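Local structure of histone-lysine N-methyltransferase SETMAR (Homo sapiens, 3F2K) at residues A[33-38]-A[147-152]; A[89-94]-A[186-191]; A[159-164]-A[212-217]. The protein takes part in DNA double-strand break repair and stalled replication fork restart, joining a histone H3 lysine methyltransferase to the DNA-binding mariner transposase domain modelled here. All coordinates share one frame; numbering follows the deposited sequence. Where two conformers were deposited one is given.

Interaction 1 belongs to the core: it links the central strand 34-43 with the outermost strand 150-151 and ends at the magnesium site. Interactions 2 and 3 are partly buried and lie on opposite sides of the chain's centre, where helix 184-196 packs on a sheet-edge loop and helix 202-219 on a turn near the active site. Interactions 1 and 3 touch, L162 and T164 packing on D38, whereas interaction 2 stays about 8 Å from either at the nearest atoms. Chemistry follows place: thin apolar packing plus a metal in interaction 1, an edge-to-face ring pair and a CH-pi contact in interaction 2, an arginine-to-carbonyl bond in interaction 3. Interactions 2 and 3 each add a bridging water.

Interaction 1. Residues A[33-38]-A[147-152]; sequences RIVTCD and LGYEVL. With MG (magnesium ion), chain D.
I34 and L152, with CA atoms 8.6 Å apart, and V35 and Y149, with CA atoms 9.4 Å apart, are the nearest backbone pairs across a gap too wide for direct hydrogen bonding. Strand 126-128 fills it, running parallel to both strands and bonding to each on the facing side: V35 pairs with I126 and L128, E150 with L127. This is the parallel half of the central sheet in the RNase H-like fold of mariner transposases. The two segments therefore meet only through side chains that reach past the middle strand. With CG anti to the backbone N, chi1 -155°, the L152 chain brings CD2 up to I34 CD1 at 4.1 Å, the two side chains crossing at about a right angle. On the other face of the sheet V35 CG2 approaches Y149 CE1 at 4.5 Å, obliquely to the ring, while N109 bonds the tyrosine OH. R33 NH2 and E150 OE1, 4.5 Å apart, attract at most by charge, because the oxygen lies well out of the guanidinium plane. Each has a firmer partner: R33 NE bonds to G124 O, and E150 forms a salt bridge with R24. The far end of 33-38 reaches the active site. There D38 OD1 binds magnesium at 2.2 Å, together with D130 and four waters, and D38 OD2 bonds to N165, probably the asparagine that replaces the last aspartate of the catalytic triad. Water 1, itself a magnesium ligand, donates a 2.6 Å hydrogen bond to D38 OD2.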
loop_
_atom_site.group_PDB
_atom_site.type_symbol
_atom_site.label_atom_id
_atom_site.label_comp_id
_atom_site.label_asym_id
_atom_site.label_seq_id
_atom_site.Cartn_x
_atom_site.Cartn_y
_atom_site.Cartn_z
ATOM N N ARG A 33 -0.872 -12.632 5.851
ATOM C CA ARG A 33 -2.054 -11.941 6.400
ATOM C C ARG A 33 -2.003 -10.442 6.085
ATOM O O ARG A 33 -2.989 -9.733 6.275
ATOM C CB ARG A 33 -2.171 -12.172 7.921
ATOM C CG ARG A 33 -2.198 -13.698 8.339
ATOM C CD ARG A 33 -1.808 -13.859 9.854
ATOM N NE ARG A 33 -2.626 -13.001 10.685
ATOM C CZ ARG A 33 -2.328 -12.677 11.907
ATOM N NH1 ARG A 33 -1.224 -13.162 12.465
ATOM N NH2 ARG A 33 -3.143 -11.876 12.605
ATOM N N ILE A 34 -0.915 -9.983 5.473
ATOM C CA ILE A 34 -0.839 -8.514 5.187
ATOM C C ILE A 34 -1.750 -8.069 4.070
ATOM O O ILE A 34 -1.788 -8.712 3.012
ATOM C CB ILE A 34 0.618 -8.053 4.857
ATOM C CG1 ILE A 34 1.470 -8.101 6.110
ATOM C CG2 ILE A 34 0.602 -6.510 4.380
ATOM C CD1 ILE A 34 2.981 -7.942 5.884
ATOM N N VAL A 35 -2.502 -7.002 4.330
ATOM C CA VAL A 35 -3.181 -6.201 3.327
ATOM C C VAL A 35 -2.400 -4.858 3.345
ATOM O O VAL A 35 -2.112 -4.360 4.394
ATOM C CB VAL A 35 -4.645 -5.919 3.724
ATOM C CG1 VAL A 35 -5.244 -4.944 2.757
ATOM C CG2 VAL A 35 -5.475 -7.280 3.575
ATOM N N THR A 36 -2.109 -4.313 2.185
ATOM C CA THR A 36 -1.374 -3.095 2.136
ATOM C C THR A 36 -1.918 -2.123 1.095
ATOM O O THR A 36 -2.551 -2.531 0.059
ATOM C CB THR A 36 0.160 -3.416 1.907
ATOM O OG1 THR A 36 0.967 -2.297 2.309
ATOM C CG2 THR A 36 0.479 -3.862 0.478
ATOM N N CYS A 37 -1.580 -0.848 1.266
ATOM C CA CYS A 37 -2.139 0.152 0.360
ATOM C C CYS A 37 -1.274 1.370 0.321
ATOM O O CYS A 37 -0.364 1.498 1.140
ATOM C CB CYS A 37 -3.527 0.557 0.848
ATOM S SG CYS A 37 -3.528 1.504 2.364
ATOM N N ASP A 38 -1.616 2.254 -0.616
ATOM C CA ASP A 38 -1.060 3.584 -0.701
ATOM C C ASP A 38 -1.868 4.361 -1.725
ATOM O O ASP A 38 -2.550 3.803 -2.623
ATOM C CB ASP A 38 0.454 3.577 -1.093
ATOM C CG ASP A 38 1.181 4.886 -0.670
ATOM O OD1 ASP A 38 0.638 5.591 0.219
ATOM O OD2 ASP A 38 2.259 5.151 -1.217
ATOM N N LEU A 147 -13.674 -4.169 12.294
ATOM C CA LEU A 147 -13.589 -5.231 11.316
ATOM C C LEU A 147 -12.545 -6.258 11.633
ATOM O O LEU A 147 -12.405 -7.219 10.868
ATOM C CB LEU A 147 -13.353 -4.653 9.923
ATOM C CG LEU A 147 -14.433 -3.742 9.326
ATOM C CD1 LEU A 147 -13.940 -3.285 8.003
ATOM C CD2 LEU A 147 -15.818 -4.542 9.133
ATOM N N GLY A 148 -11.789 -6.038 12.722
ATOM C CA GLY A 148 -10.779 -7.034 13.202
ATOM C C GLY A 148 -9.391 -6.896 12.595
ATOM O O GLY A 148 -8.639 -7.861 12.588
ATOM N N TYR A 149 -9.017 -5.674 12.157
ATOM C CA TYR A 149 -7.643 -5.423 11.531
ATOM C C TYR A 149 -6.624 -4.990 12.564
ATOM O O TYR A 149 -6.837 -4.029 13.305
ATOM C CB TYR A 149 -7.710 -4.361 10.392
ATOM C CG TYR A 149 -8.280 -4.827 9.075
ATOM C CD1 TYR A 149 -7.470 -4.941 7.932
ATOM C CD2 TYR A 149 -9.679 -5.067 8.922
ATOM C CE1 TYR A 149 -7.985 -5.372 6.724
ATOM C CE2 TYR A 149 -10.207 -5.519 7.717
ATOM C CZ TYR A 149 -9.336 -5.690 6.614
ATOM O OH TYR A 149 -9.842 -6.119 5.425
ATOM N N GLU A 150 -5.509 -5.737 12.678
ATOM C CA GLU A 150 -4.356 -5.200 13.331
ATOM C C GLU A 150 -3.673 -4.182 12.373
ATOM O O GLU A 150 -3.768 -4.317 11.151
ATOM C CB GLU A 150 -3.391 -6.350 13.655
ATOM C CG GLU A 150 -2.156 -5.857 14.319
ATOM C CD GLU A 150 -1.044 -6.947 14.443
ATOM O OE1 GLU A 150 -1.323 -8.149 14.220
ATOM O OE2 GLU A 150 0.100 -6.488 14.753
ATOM N N VAL A 151 -3.025 -3.160 12.941
ATOM C CA VAL A 151 -2.207 -2.269 12.093
ATOM C C VAL A 151 -0.730 -2.522 12.388
ATOM O O VAL A 151 -0.297 -2.531 13.550
ATOM C CB VAL A 151 -2.566 -0.780 12.278
ATOM C CG1 VAL A 151 -1.645 0.132 11.366
ATOM C CG2 VAL A 151 -4.057 -0.539 11.814
ATOM N N LEU A 152 0.039 -2.719 11.309
ATOM C CA LEU A 152 1.460 -2.986 11.430
ATOM C C LEU A 152 2.210 -1.659 11.722
ATOM O O LEU A 152 1.829 -0.570 11.180
ATOM C CB LEU A 152 1.945 -3.711 10.169
ATOM C CG LEU A 152 3.172 -4.590 10.191
ATOM C CD1 LEU A 152 2.979 -5.803 11.158
ATOM C CD2 LEU A 152 3.544 -4.985 8.738
HETATM MG MG MG D . 1.363 7.503 1.018
HETATM O O HOH W 1 3.344 7.035 0.172
HETATM O O HOH W 2 2.014 9.416 1.774
HETATM O O HOH W 3 -0.550 7.879 1.947
HETATM O O HOH W 4 0.660 8.376 -0.684
#

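Interaction 2. Residues A[89-94]-A[186-191]; sequences FLNPGE and DAENAF
F89, closing the edge strand 83-89 of the RNase H-like sheet, lays its ring against E188 and F191 on helix 184-196, and nearly all the tight packing gathers there. E188 CG sits over the middle of one ring face, 3.5 Å from the F89 ring centroid and 9° off the normal, a CH-pi contact; its carboxylate continues almost parallel to the ring, stacked over the CB side. At the far end the edge of F89 turns to the face of F191 in an offset edge-to-face pair, planes at 87°, with F89 CZ 3.7 Å from F191 CD2. F191 holds CG anti to its backbone N (chi1 -176°), which carries its ring inward to V75, I77 and a second edge-to-face partner, Y87. An alanine at F89 is likely to leave the E188 methylene and the F191 face without their aromatic cover. Beyond the ring the contact loosens. The type II turn N91-E94 draws away from 186-191, although Q184 of this helix still touches N91 and P92; N91 N donating to E94 OE1 steadies it. N91 ND2 and E188 OE1 do not bond directly; water 5 joins them, accepting from N91 ND2 at 3.0 Å and donating to E188 OE1 at 2.9 Å.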
loop_
_atom_site.group_PDB
_atom_site.type_symbol
_atom_site.label_atom_id
_atom_site.label_comp_id
_atom_site.label_asym_id
_atom_site.label_seq_id
_atom_site.Cartn_x
_atom_site.Cartn_y
_atom_site.Cartn_z
ATOM N N PHE A 89 -10.736 5.507 -7.474
ATOM C CA PHE A 89 -10.218 6.813 -7.918
ATOM C C PHE A 89 -11.045 7.873 -7.209
ATOM O O PHE A 89 -12.235 7.668 -7.004
ATOM C CB PHE A 89 -10.371 6.931 -9.430
ATOM C CG PHE A 89 -9.539 5.937 -10.164
ATOM C CD1 PHE A 89 -8.241 6.254 -10.535
ATOM C CD2 PHE A 89 -10.029 4.677 -10.454
ATOM C CE1 PHE A 89 -7.439 5.312 -11.208
ATOM C CE2 PHE A 89 -9.215 3.742 -11.137
ATOM C CZ PHE A 89 -7.944 4.069 -11.489
ATOM N N LEU A 90 -10.375 8.926 -6.761
ATOM C CA LEU A 90 -11.024 10.040 -6.080
ATOM C C LEU A 90 -11.765 10.851 -7.133
ATOM O O LEU A 90 -11.146 11.326 -8.118
ATOM C CB LEU A 90 -9.954 10.879 -5.390
ATOM C CG LEU A 90 -10.292 12.050 -4.463
ATOM C CD1 LEU A 90 -10.866 11.501 -3.170
ATOM C CD2 LEU A 90 -8.995 12.824 -4.269
ATOM N N ASN A 91 -13.079 10.943 -6.926
ATOM C CA ASN A 91 -14.075 11.526 -7.844
ATOM C C ASN A 91 -14.505 12.937 -7.444
ATOM O O ASN A 91 -14.391 13.346 -6.269
ATOM C CB ASN A 91 -15.353 10.667 -7.897
ATOM C CG ASN A 91 -15.100 9.247 -8.349
ATOM O OD1 ASN A 91 -15.594 8.309 -7.728
ATOM N ND2 ASN A 91 -14.332 9.079 -9.421
ATOM N N PRO A 92 -15.005 13.705 -8.419
ATOM C CA PRO A 92 -15.537 15.048 -8.041
ATOM C C PRO A 92 -16.500 14.959 -6.856
ATOM O O PRO A 92 -17.307 14.019 -6.780
ATOM C CB PRO A 92 -16.304 15.510 -9.303
ATOM C CG PRO A 92 -16.157 14.381 -10.342
ATOM C CD PRO A 92 -15.058 13.446 -9.865
ATOM N N GLY A 93 -16.412 15.917 -5.939
ATOM C CA GLY A 93 -17.283 15.963 -4.761
ATOM C C GLY A 93 -16.645 15.389 -3.516
ATOM O O GLY A 93 -16.885 15.880 -2.400
ATOM N N GLU A 94 -15.831 14.339 -3.721
ATOM C CA GLU A 94 -15.200 13.546 -2.652
ATOM C C GLU A 94 -14.000 14.225 -2.003
ATOM O O GLU A 94 -13.218 14.895 -2.680
ATOM C CB GLU A 94 -14.765 12.169 -3.198
ATOM C CG GLU A 94 -15.934 11.420 -3.762
ATOM C CD GLU A 94 -15.568 10.111 -4.438
ATOM O OE1 GLU A 94 -14.380 9.830 -4.657
ATOM O OE2 GLU A 94 -16.503 9.361 -4.746
ATOM N N ASP A 186 -9.739 7.836 -19.262
ATOM C CA ASP A 186 -8.617 7.254 -19.992
ATOM C C ASP A 186 -7.534 6.856 -19.028
ATOM O O ASP A 186 -6.837 5.860 -19.262
ATOM C CB ASP A 186 -8.005 8.255 -20.987
ATOM C CG ASP A 186 -8.961 8.622 -22.116
ATOM O OD1 ASP A 186 -9.804 7.774 -22.525
ATOM O OD2 ASP A 186 -8.831 9.771 -22.593
ATOM N N ALA A 187 -7.393 7.653 -17.966
ATOM C CA ALA A 187 -6.399 7.419 -16.912
ATOM C C ALA A 187 -6.776 6.156 -16.141
ATOM O O ALA A 187 -5.909 5.287 -15.891
ATOM C CB ALA A 187 -6.260 8.649 -15.985
ATOM N N GLU A 188 -8.058 6.048 -15.786
ATOM C CA GLU A 188 -8.618 4.806 -15.210
ATOM C C GLU A 188 -8.455 3.553 -16.081
ATOM O O GLU A 188 -8.146 2.451 -15.579
ATOM C CB GLU A 188 -10.097 4.967 -14.881
ATOM C CG GLU A 188 -10.402 6.001 -13.780
ATOM C CD GLU A 188 -11.853 5.911 -13.307
ATOM O OE1 GLU A 188 -12.299 6.818 -12.561
ATOM O OE2 GLU A 188 -12.546 4.922 -13.672
ATOM N N ASN A 189 -8.736 3.699 -17.377
ATOM C CA ASN A 189 -8.594 2.581 -18.302
ATOM C C ASN A 189 -7.128 2.134 -18.376
ATOM O O ASN A 189 -6.885 0.945 -18.490
ATOM C CB ASN A 189 -9.078 2.937 -19.714
ATOM C CG ASN A 189 -10.591 3.092 -19.813
ATOM O OD1 ASN A 189 -11.362 2.535 -19.019
ATOM N ND2 ASN A 189 -11.028 3.849 -20.832
ATOM N N ALA A 190 -6.178 3.067 -18.359
ATOM C CA ALA A 190 -4.745 2.684 -18.391
ATOM C C ALA A 190 -4.327 1.969 -17.053
ATOM O O ALA A 190 -3.632 0.950 -17.055
ATOM C CB ALA A 190 -3.903 3.865 -18.692
ATOM N N PHE A 191 -4.808 2.485 -15.916
ATOM C CA PHE A 191 -4.577 1.778 -14.658
ATOM C C PHE A 191 -5.178 0.365 -14.691
ATOM O O PHE A 191 -4.575 -0.611 -14.232
ATOM C CB PHE A 191 -5.110 2.623 -13.477
ATOM C CG PHE A 191 -4.831 2.010 -12.170
ATOM C CD1 PHE A 191 -3.580 2.215 -11.552
ATOM C CD2 PHE A 191 -5.757 1.131 -11.592
ATOM C CE1 PHE A 191 -3.274 1.601 -10.308
ATOM C CE2 PHE A 191 -5.443 0.490 -10.382
ATOM C CZ PHE A 191 -4.219 0.730 -9.745
HETATM O O HOH W 5 -14.193 6.279 -10.387
#

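Interaction 3. Residues A[159-164]-A[212-217]; sequences PDLLPT and SRWQKC
L161 and D160 meet R213 where the 3-10 turn 159-161, leading into helix 163-176 with L162 at its N-cap, packs on helix 202-219 of the transposase domain. The turn lies beside the RNase H-like active site: the side chain of L161 is about 9 Å from that of D130, a magnesium ligand. R213 spans the gap with a chain extended from CG to NE; a chi4 of -103° then turns the guanidinium roughly across that chain, bringing NH1 to D160 O. The bond is 2.9 Å from R213 NH1 to D160 O and somewhat bent, 147° at the hydrogen, with the oxygen at the guanidinium edge but a little out of its plane. The same arginine makes a cation-pi contact with Y166, whereas the D160 carboxylate is engaged by R14 in a salt bridge. L161 keeps CG beside its backbone N (chi1 -61°) and runs out past R213 in the opposite direction, which puts its CD2 3.9 Å from R213 CB. That methyl also comes within 4.1 Å of W214 CD1, obliquely to the indole, whose other neighbours include L21 and I22 of helix 8-27. Water 6 lies in the indole plane at its edge, accepting from W214 NE1 at 2.8 Å and donating to L161 O at 2.9 Å.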
loop_
_atom_site.group_PDB
_atom_site.type_symbol
_atom_site.label_atom_id
_atom_site.label_comp_id
_atom_site.label_asym_id
_atom_site.label_seq_id
_atom_site.Cartn_x
_atom_site.Cartn_y
_atom_site.Cartn_z
ATOM N N PRO A 159 8.884 5.195 2.363
ATOM C CA PRO A 159 8.192 4.607 1.197
ATOM C C PRO A 159 8.963 3.377 0.705
ATOM O O PRO A 159 8.409 2.517 0.066
ATOM C CB PRO A 159 8.216 5.761 0.151
ATOM C CG PRO A 159 9.475 6.583 0.513
ATOM C CD PRO A 159 9.460 6.522 2.048
ATOM N N ASP A 160 10.235 3.252 1.111
ATOM C CA ASP A 160 11.049 2.100 0.698
ATOM C C ASP A 160 10.665 0.843 1.508
ATOM O O ASP A 160 11.245 -0.257 1.300
ATOM C CB ASP A 160 12.575 2.394 0.901
ATOM C CG ASP A 160 12.922 2.883 2.305
ATOM O OD1 ASP A 160 12.015 3.365 3.029
ATOM O OD2 ASP A 160 14.148 2.819 2.694
ATOM N N LEU A 161 9.813 1.051 2.527
ATOM C CA LEU A 161 9.310 -0.060 3.367
ATOM C C LEU A 161 7.783 -0.254 3.160
ATOM O O LEU A 161 7.161 -1.056 3.850
ATOM C CB LEU A 161 9.622 0.154 4.840
ATOM C CG LEU A 161 11.140 0.240 5.157
ATOM C CD1 LEU A 161 11.289 0.462 6.709
ATOM C CD2 LEU A 161 11.970 -0.954 4.654
ATOM N N LEU A 162 7.225 0.436 2.170
ATOM C CA LEU A 162 5.767 0.462 1.951
ATOM C C LEU A 162 5.591 -0.250 0.604
ATOM O O LEU A 162 5.905 0.320 -0.406
ATOM C CB LEU A 162 5.310 1.951 1.872
ATOM C CG LEU A 162 3.829 2.257 1.868
ATOM C CD1 LEU A 162 3.108 1.760 3.165
ATOM C CD2 LEU A 162 3.632 3.788 1.642
ATOM N N PRO A 163 5.151 -1.503 0.580
ATOM C CA PRO A 163 5.163 -2.207 -0.709
ATOM C C PRO A 163 4.362 -1.610 -1.878
ATOM O O PRO A 163 4.741 -1.830 -3.034
ATOM C CB PRO A 163 4.695 -3.650 -0.371
ATOM C CG PRO A 163 5.021 -3.784 1.159
ATOM C CD PRO A 163 4.707 -2.369 1.714
ATOM N N THR A 164 3.260 -0.891 -1.615
ATOM C CA THR A 164 2.539 -0.347 -2.723
ATOM C C THR A 164 3.453 0.642 -3.439
ATOM O O THR A 164 3.438 0.746 -4.660
ATOM C CB THR A 164 1.255 0.350 -2.290
ATOM O OG1 THR A 164 0.498 -0.595 -1.515
ATOM C CG2 THR A 164 0.439 0.834 -3.514
ATOM N N SER A 212 13.677 -8.890 3.160
ATOM C CA SER A 212 14.989 -8.406 2.676
ATOM C C SER A 212 15.177 -6.895 2.898
ATOM O O SER A 212 16.293 -6.443 3.275
ATOM C CB SER A 212 15.262 -8.844 1.215
ATOM O OG SER A 212 14.355 -8.255 0.310
ATOM N N ARG A 213 14.106 -6.117 2.734
ATOM C CA ARG A 213 14.171 -4.674 2.925
ATOM C C ARG A 213 14.291 -4.289 4.415
ATOM O O ARG A 213 15.068 -3.352 4.762
ATOM C CB ARG A 213 12.942 -4.004 2.346
ATOM C CG ARG A 213 13.017 -4.019 0.801
ATOM C CD ARG A 213 11.816 -3.345 0.245
ATOM N NE ARG A 213 11.973 -3.254 -1.204
ATOM C CZ ARG A 213 12.311 -2.157 -1.873
ATOM N NH1 ARG A 213 12.483 -1.000 -1.241
ATOM N NH2 ARG A 213 12.468 -2.225 -3.216
ATOM N N TRP A 214 13.524 -4.962 5.294
ATOM C CA TRP A 214 13.796 -4.771 6.738
ATOM C C TRP A 214 15.261 -5.012 7.096
ATOM O O TRP A 214 15.883 -4.230 7.879
ATOM C CB TRP A 214 12.878 -5.622 7.633
ATOM C CG TRP A 214 11.417 -5.182 7.472
ATOM C CD1 TRP A 214 10.935 -3.948 7.194
ATOM C CD2 TRP A 214 10.279 -6.062 7.569
ATOM N NE1 TRP A 214 9.516 -3.990 7.120
ATOM C CE2 TRP A 214 9.114 -5.280 7.387
ATOM C CE3 TRP A 214 10.144 -7.419 7.845
ATOM C CZ2 TRP A 214 7.819 -5.851 7.400
ATOM C CZ3 TRP A 214 8.868 -7.986 7.872
ATOM C CH2 TRP A 214 7.722 -7.192 7.648
ATOM N N GLN A 215 15.814 -6.085 6.548
ATOM C CA GLN A 215 17.204 -6.434 6.883
ATOM C C GLN A 215 18.192 -5.430 6.349
ATOM O O GLN A 215 19.185 -5.103 7.007
ATOM C CB GLN A 215 17.577 -7.850 6.399
ATOM C CG GLN A 215 18.965 -8.346 6.959
ATOM C CD GLN A 215 19.005 -8.348 8.465
ATOM O OE1 GLN A 215 18.180 -8.996 9.112
ATOM N NE2 GLN A 215 19.972 -7.622 9.057
ATOM N N LYS A 216 17.918 -4.919 5.167
ATOM C CA LYS A 216 18.841 -3.940 4.562
ATOM C C LYS A 216 18.807 -2.680 5.387
ATOM O O LYS A 216 19.856 -2.013 5.611
ATOM C CB LYS A 216 18.425 -3.641 3.138
ATOM C CG LYS A 216 18.752 -4.761 2.135
ATOM C CD LYS A 216 18.405 -4.235 0.770
ATOM C CE LYS A 216 18.307 -5.354 -0.247
ATOM N NZ LYS A 216 18.234 -4.634 -1.573
ATOM N N CYS A 217 17.605 -2.373 5.910
ATOM C CA CYS A 217 17.409 -1.206 6.768
ATOM C C CYS A 217 18.201 -1.391 8.062
ATOM O O CYS A 217 18.983 -0.500 8.437
ATOM C CB CYS A 217 15.917 -0.942 7.037
ATOM S SG CYS A 217 15.675 0.493 8.174
HETATM O O HOH W 6 7.384 -2.395 6.423
#